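Long-range contact in putative PLP-dependent aminotransferase (PDB 3JU7), which probably acts as a pyridoxal phosphate-dependent transaminase of the DegT/DnrJ/EryC1/StrS family: residues A[31-45]-A[234-247]. Sequence-based numbering, arbitrary orientation.
Sequences YTNYGPINQRFEQTI and KMSEYAAAIGIATM. With ACT (acetate ion), chain F.
E237, in the first turn of helix 237-247, reaches across to the start of helix 36-45 and shows how one carboxylate can hold a neighbouring helix by its N-terminus. Its CB and CG lie against the carbonyl of Y31, the same carbonyl whose O accepts from E237 N at 2.8 Å. A turn about the CB-CG bond (chi2 -67°) then carries CD to G35, the N-cap residue, where CD comes within 3.5 Å of G35 CA. There the two oxygens part: OE2 takes I37 N on its syn lone pair (3.0 Å), while OE1 receives N38 N at 2.9 Å, also on the syn side but somewhat out of the carboxylate plane. A water that donates to both E237 OE1 and M235 O gives OE1 a second bond, and the positive end of the helix dipole probably favours the ionised acid.

Beyond this grip the helices run roughly parallel, crossing at 33° with knobs-into-holes packing. I37 sits among E237, A240, A241 and I244, and F41 among A240, G243, I244 and M247. The F41 ring lies with one face on G243, whose CA is 3.9 Å from the ring centroid in a CH-pi contact, while the selenium of M235, a selenomethionine, stands at the ring edge in a Met-aromatic contact. At the dimer interface, K234 NZ bonds N33 OD1 and an acetate ion, and forms a salt bridge with E197 of the second subunit.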
loop_
_atom_site.group_PDB
_atom_site.type_symbol
_atom_site.label_atom_id
_atom_site.label_comp_id
_atom_site.label_asym_id
_atom_site.label_seq_id
_atom_site.Cartn_x
_atom_site.Cartn_y
_atom_site.Cartn_z
ATOM N N TYR A 31 9.701 -13.734 3.065
ATOM C CA TYR A 31 8.771 -12.914 3.821
ATOM C C TYR A 31 7.819 -12.046 3.000
ATOM O O TYR A 31 6.817 -11.585 3.544
ATOM C CB TYR A 31 9.549 -11.991 4.757
ATOM C CG TYR A 31 10.483 -12.767 5.639
ATOM C CD1 TYR A 31 10.014 -13.442 6.757
ATOM C CD2 TYR A 31 11.832 -12.847 5.350
ATOM C CE1 TYR A 31 10.867 -14.206 7.549
ATOM C CE2 TYR A 31 12.703 -13.578 6.162
ATOM C CZ TYR A 31 12.217 -14.260 7.257
ATOM O OH TYR A 31 13.086 -14.977 8.065
ATOM N N THR A 32 8.116 -11.822 1.724
ATOM C CA THR A 32 7.240 -11.026 0.878
ATOM C C THR A 32 7.588 -11.203 -0.609
ATOM O O THR A 32 8.306 -12.138 -0.970
ATOM C CB THR A 32 7.314 -9.506 1.284
ATOM O OG1 THR A 32 6.353 -8.739 0.513
ATOM C CG2 THR A 32 8.758 -9.000 1.136
ATOM N N ASN A 33 7.046 -10.335 -1.461
ATOM C CA ASN A 33 7.308 -10.357 -2.905
ATOM C C ASN A 33 6.851 -11.665 -3.585
ATOM O O ASN A 33 7.656 -12.409 -4.157
ATOM C CB ASN A 33 8.796 -10.031 -3.192
ATOM C CG ASN A 33 9.154 -8.560 -2.854
ATOM O OD1 ASN A 33 8.585 -7.951 -1.928
ATOM N ND2 ASN A 33 10.093 -7.991 -3.610
ATOM N N TYR A 34 5.553 -11.947 -3.475
ATOM C CA TYR A 34 4.945 -13.104 -4.120
ATOM C C TYR A 34 5.606 -14.419 -3.679
ATOM O O TYR A 34 5.927 -15.290 -4.487
ATOM C CB TYR A 34 4.987 -12.925 -5.623
ATOM C CG TYR A 34 4.401 -11.585 -6.098
ATOM C CD1 TYR A 34 3.078 -11.258 -5.862
ATOM C CD2 TYR A 34 5.151 -10.682 -6.813
ATOM C CE1 TYR A 34 2.512 -10.069 -6.324
ATOM C CE2 TYR A 34 4.587 -9.462 -7.261
ATOM C CZ TYR A 34 3.267 -9.174 -7.017
ATOM O OH TYR A 34 2.687 -7.976 -7.452
ATOM N N GLY A 35 5.785 -14.557 -2.369
ATOM C CA GLY A 35 6.330 -15.759 -1.790
ATOM C C GLY A 35 5.419 -16.978 -1.872
ATOM O O GLY A 35 4.286 -16.913 -2.341
ATOM N N PRO A 36 5.924 -18.119 -1.428
ATOM C CA PRO A 36 5.186 -19.371 -1.625
ATOM C C PRO A 36 3.837 -19.428 -0.896
ATOM O O PRO A 36 2.953 -20.113 -1.351
ATOM C CB PRO A 36 6.125 -20.451 -1.044
ATOM C CG PRO A 36 7.326 -19.779 -0.610
ATOM C CD PRO A 36 7.226 -18.305 -0.782
ATOM N N ILE A 37 3.704 -18.741 0.237
ATOM C CA ILE A 37 2.461 -18.746 1.023
ATOM C C ILE A 37 1.461 -17.880 0.286
ATOM O O ILE A 37 0.298 -18.264 0.114
ATOM C CB ILE A 37 2.724 -18.299 2.492
ATOM C CG1 ILE A 37 3.524 -19.399 3.191
ATOM C CG2 ILE A 37 1.422 -18.002 3.283
ATOM C CD1 ILE A 37 4.343 -18.861 4.262
ATOM N N ASN A 38 1.920 -16.746 -0.226
ATOM C CA ASN A 38 1.056 -15.942 -1.097
ATOM C C ASN A 38 0.612 -16.717 -2.339
ATOM O O ASN A 38 -0.563 -16.723 -2.699
ATOM C CB ASN A 38 1.758 -14.680 -1.503
ATOM C CG ASN A 38 0.820 -13.665 -2.130
ATOM O OD1 ASN A 38 0.147 -12.884 -1.435
ATOM N ND2 ASN A 38 0.794 -13.645 -3.449
ATOM N N GLN A 39 1.526 -17.405 -2.995
ATOM C CA GLN A 39 1.116 -18.213 -4.146
ATOM C C GLN A 39 0.104 -19.265 -3.701
ATOM O O GLN A 39 -0.858 -19.529 -4.423
ATOM C CB GLN A 39 2.269 -18.939 -4.813
ATOM C CG GLN A 39 3.357 -18.071 -5.441
ATOM C CD GLN A 39 4.602 -18.884 -5.777
ATOM O OE1 GLN A 39 4.504 -19.989 -6.367
ATOM N NE2 GLN A 39 5.776 -18.366 -5.403
ATOM N N ARG A 40 0.332 -19.883 -2.538
ATOM C CA ARG A 40 -0.572 -20.949 -2.065
ATOM C C ARG A 40 -1.948 -20.363 -1.831
ATOM O O ARG A 40 -2.947 -20.936 -2.224
ATOM C CB ARG A 40 -0.062 -21.609 -0.780
ATOM C CG ARG A 40 -0.879 -22.832 -0.331
ATOM C CD ARG A 40 -0.430 -23.390 1.036
ATOM N NE ARG A 40 0.996 -23.642 0.994
ATOM C CZ ARG A 40 1.815 -23.685 2.030
ATOM N NH1 ARG A 40 1.374 -23.529 3.269
ATOM N NH2 ARG A 40 3.096 -23.914 1.811
ATOM N N PHE A 41 -1.984 -19.179 -1.240
ATOM C CA PHE A 41 -3.229 -18.495 -0.946
ATOM C C PHE A 41 -4.025 -18.244 -2.240
ATOM O O PHE A 41 -5.229 -18.526 -2.305
ATOM C CB PHE A 41 -2.903 -17.186 -0.202
ATOM C CG PHE A 41 -4.106 -16.363 0.205
ATOM C CD1 PHE A 41 -5.316 -16.963 0.600
ATOM C CD2 PHE A 41 -4.002 -14.975 0.266
ATOM C CE1 PHE A 41 -6.410 -16.178 1.010
ATOM C CE2 PHE A 41 -5.078 -14.189 0.672
ATOM C CZ PHE A 41 -6.288 -14.782 1.042
ATOM N N GLU A 42 -3.336 -17.743 -3.267
ATOM C CA GLU A 42 -3.972 -17.443 -4.552
ATOM C C GLU A 42 -4.436 -18.716 -5.231
ATOM O O GLU A 42 -5.485 -18.723 -5.840
ATOM C CB GLU A 42 -3.011 -16.679 -5.470
ATOM C CG GLU A 42 -2.655 -15.266 -4.975
ATOM C CD GLU A 42 -1.497 -14.674 -5.769
ATOM O OE1 GLU A 42 -0.797 -15.435 -6.479
ATOM O OE2 GLU A 42 -1.266 -13.464 -5.694
ATOM N N GLN A 43 -3.659 -19.791 -5.128
ATOM C CA GLN A 43 -4.040 -21.058 -5.746
ATOM C C GLN A 43 -5.275 -21.602 -5.037
ATOM O O GLN A 43 -6.152 -22.189 -5.661
ATOM C CB GLN A 43 -2.891 -22.089 -5.730
ATOM N N THR A 44 -5.348 -21.376 -3.733
ATOM C CA THR A 44 -6.474 -21.843 -2.929
ATOM C C THR A 44 -7.717 -21.086 -3.298
ATOM O O THR A 44 -8.808 -21.644 -3.279
ATOM C CB THR A 44 -6.182 -21.637 -1.423
ATOM O OG1 THR A 44 -5.087 -22.492 -1.054
ATOM C CG2 THR A 44 -7.398 -21.942 -0.557
ATOM N N ILE A 45 -7.561 -19.796 -3.608
ATOM C CA ILE A 45 -8.694 -18.992 -4.052
ATOM C C ILE A 45 -9.180 -19.443 -5.457
ATOM O O ILE A 45 -10.375 -19.583 -5.705
ATOM C CB ILE A 45 -8.328 -17.507 -4.041
ATOM C CG1 ILE A 45 -8.168 -17.022 -2.587
ATOM C CG2 ILE A 45 -9.421 -16.683 -4.713
ATOM C CD1 ILE A 45 -7.491 -15.666 -2.493
ATOM N N LYS A 234 2.570 -4.939 -2.854
ATOM C CA LYS A 234 2.795 -6.326 -2.477
ATOM C C LYS A 234 2.272 -6.619 -1.068
ATOM O O LYS A 234 2.497 -5.863 -0.138
ATOM C CB LYS A 234 4.297 -6.691 -2.568
ATOM C CG LYS A 234 4.872 -6.482 -3.972
ATOM C CD LYS A 234 6.349 -6.658 -4.099
ATOM C CE LYS A 234 7.174 -5.447 -3.729
ATOM N NZ LYS A 234 7.303 -5.211 -2.322
HETATM N N MSE A 235 1.610 -7.757 -0.976
HETATM C CA MSE A 235 1.158 -8.334 0.272
HETATM C C MSE A 235 2.253 -9.241 0.857
HETATM O O MSE A 235 2.792 -10.127 0.175
HETATM C CB MSE A 235 -0.126 -9.152 0.038
HETATM C CG MSE A 235 -0.568 -9.971 1.244
HETATM SE SE MSE A 235 -2.155 -11.039 1.059
HETATM C CE MSE A 235 -3.357 -9.546 1.035
ATOM N N SER A 236 2.554 -9.034 2.137
ATOM C CA SER A 236 3.511 -9.894 2.826
ATOM C C SER A 236 3.082 -11.378 2.922
ATOM O O SER A 236 1.905 -11.739 2.769
ATOM C CB SER A 236 3.875 -9.341 4.221
ATOM O OG SER A 236 2.876 -9.579 5.181
ATOM N N GLU A 237 4.065 -12.228 3.176
ATOM C CA GLU A 237 3.805 -13.658 3.484
ATOM C C GLU A 237 2.959 -13.812 4.764
ATOM O O GLU A 237 2.142 -14.698 4.893
ATOM C CB GLU A 237 5.130 -14.351 3.672
ATOM C CG GLU A 237 5.904 -14.616 2.372
ATOM C CD GLU A 237 5.193 -15.642 1.470
ATOM O OE1 GLU A 237 4.248 -15.284 0.720
ATOM O OE2 GLU A 237 5.591 -16.800 1.516
ATOM N N TYR A 238 3.127 -12.872 5.691
ATOM C CA TYR A 238 2.413 -12.910 6.930
ATOM C C TYR A 238 0.906 -12.673 6.729
ATOM O O TYR A 238 0.076 -13.429 7.247
ATOM C CB TYR A 238 3.004 -11.868 7.860
ATOM C CG TYR A 238 4.459 -12.097 8.264
ATOM C CD1 TYR A 238 4.804 -13.131 9.138
ATOM C CD2 TYR A 238 5.489 -11.240 7.827
ATOM C CE1 TYR A 238 6.107 -13.321 9.542
ATOM C CE2 TYR A 238 6.792 -11.435 8.243
ATOM C CZ TYR A 238 7.093 -12.478 9.100
ATOM O OH TYR A 238 8.377 -12.713 9.521
ATOM N N ALA A 239 0.566 -11.641 5.969
ATOM C CA ALA A 239 -0.802 -11.403 5.556
ATOM C C ALA A 239 -1.369 -12.613 4.803
ATOM O O ALA A 239 -2.469 -13.058 5.119
ATOM C CB ALA A 239 -0.924 -10.123 4.710
ATOM N N ALA A 240 -0.621 -13.188 3.861
ATOM C CA ALA A 240 -1.104 -14.413 3.161
ATOM C C ALA A 240 -1.369 -15.560 4.118
ATOM O O ALA A 240 -2.307 -16.329 3.925
ATOM C CB ALA A 240 -0.128 -14.856 2.124
ATOM N N ALA A 241 -0.526 -15.693 5.144
ATOM C CA ALA A 241 -0.689 -16.735 6.179
ATOM C C ALA A 241 -2.074 -16.629 6.826
ATOM O O ALA A 241 -2.789 -17.621 6.940
ATOM C CB ALA A 241 0.410 -16.604 7.259
ATOM N N ILE A 242 -2.459 -15.408 7.211
ATOM C CA ILE A 242 -3.762 -15.199 7.827
ATOM C C ILE A 242 -4.852 -15.449 6.776
ATOM O O ILE A 242 -5.853 -16.089 7.062
ATOM C CB ILE A 242 -3.899 -13.799 8.490
ATOM C CG1 ILE A 242 -2.800 -13.635 9.557
ATOM C CG2 ILE A 242 -5.266 -13.661 9.135
ATOM C CD1 ILE A 242 -2.986 -12.516 10.513
ATOM N N GLY A 243 -4.645 -14.983 5.551
ATOM C CA GLY A 243 -5.620 -15.253 4.505
ATOM C C GLY A 243 -5.903 -16.727 4.334
ATOM O O GLY A 243 -7.069 -17.152 4.241
ATOM N N ILE A 244 -4.858 -17.542 4.289
ATOM C CA ILE A 244 -5.069 -18.995 4.147
ATOM C C ILE A 244 -5.904 -19.579 5.289
ATOM O O ILE A 244 -6.723 -20.493 5.079
ATOM C CB ILE A 244 -3.718 -19.785 4.114
ATOM C CG1 ILE A 244 -3.017 -19.596 2.772
ATOM C CG2 ILE A 244 -3.921 -21.329 4.443
ATOM C CD1 ILE A 244 -1.639 -20.204 2.773
ATOM N N ALA A 245 -5.646 -19.105 6.507
ATOM C CA ALA A 245 -6.353 -19.601 7.683
ATOM C C ALA A 245 -7.778 -19.120 7.645
ATOM O O ALA A 245 -8.658 -19.784 8.172
ATOM C CB ALA A 245 -5.658 -19.146 9.014
ATOM N N THR A 246 -7.990 -17.937 7.076
ATOM C CA THR A 246 -9.315 -17.398 6.955
ATOM C C THR A 246 -10.129 -18.186 5.924
ATOM O O THR A 246 -11.341 -18.294 6.079
ATOM C CB THR A 246 -9.286 -15.926 6.587
ATOM O OG1 THR A 246 -8.549 -15.220 7.584
ATOM C CG2 THR A 246 -10.719 -15.342 6.488
HETATM N N MSE A 247 -9.470 -18.738 4.894
HETATM C CA MSE A 247 -10.132 -19.619 3.952
HETATM C C MSE A 247 -10.619 -20.871 4.660
HETATM O O MSE A 247 -11.681 -21.371 4.332
HETATM C CB MSE A 247 -9.228 -20.062 2.770
HETATM C CG MSE A 247 -8.956 -19.012 1.709
HETATM SE SE MSE A 247 -10.529 -18.595 0.668
HETATM C CE MSE A 247 -10.676 -20.352 -0.124
HETATM C C ACT F . 10.631 -4.072 -2.445
HETATM O O ACT F . 10.507 -5.138 -3.140
HETATM O OXT ACT F . 9.581 -3.567 -1.983
HETATM C CH3 ACT F . 11.959 -3.450 -2.137
HETATM O O HOH W 1 3.706 -10.189 -2.462
HETATM O O HOH W 2 4.591 -12.747 -0.283
#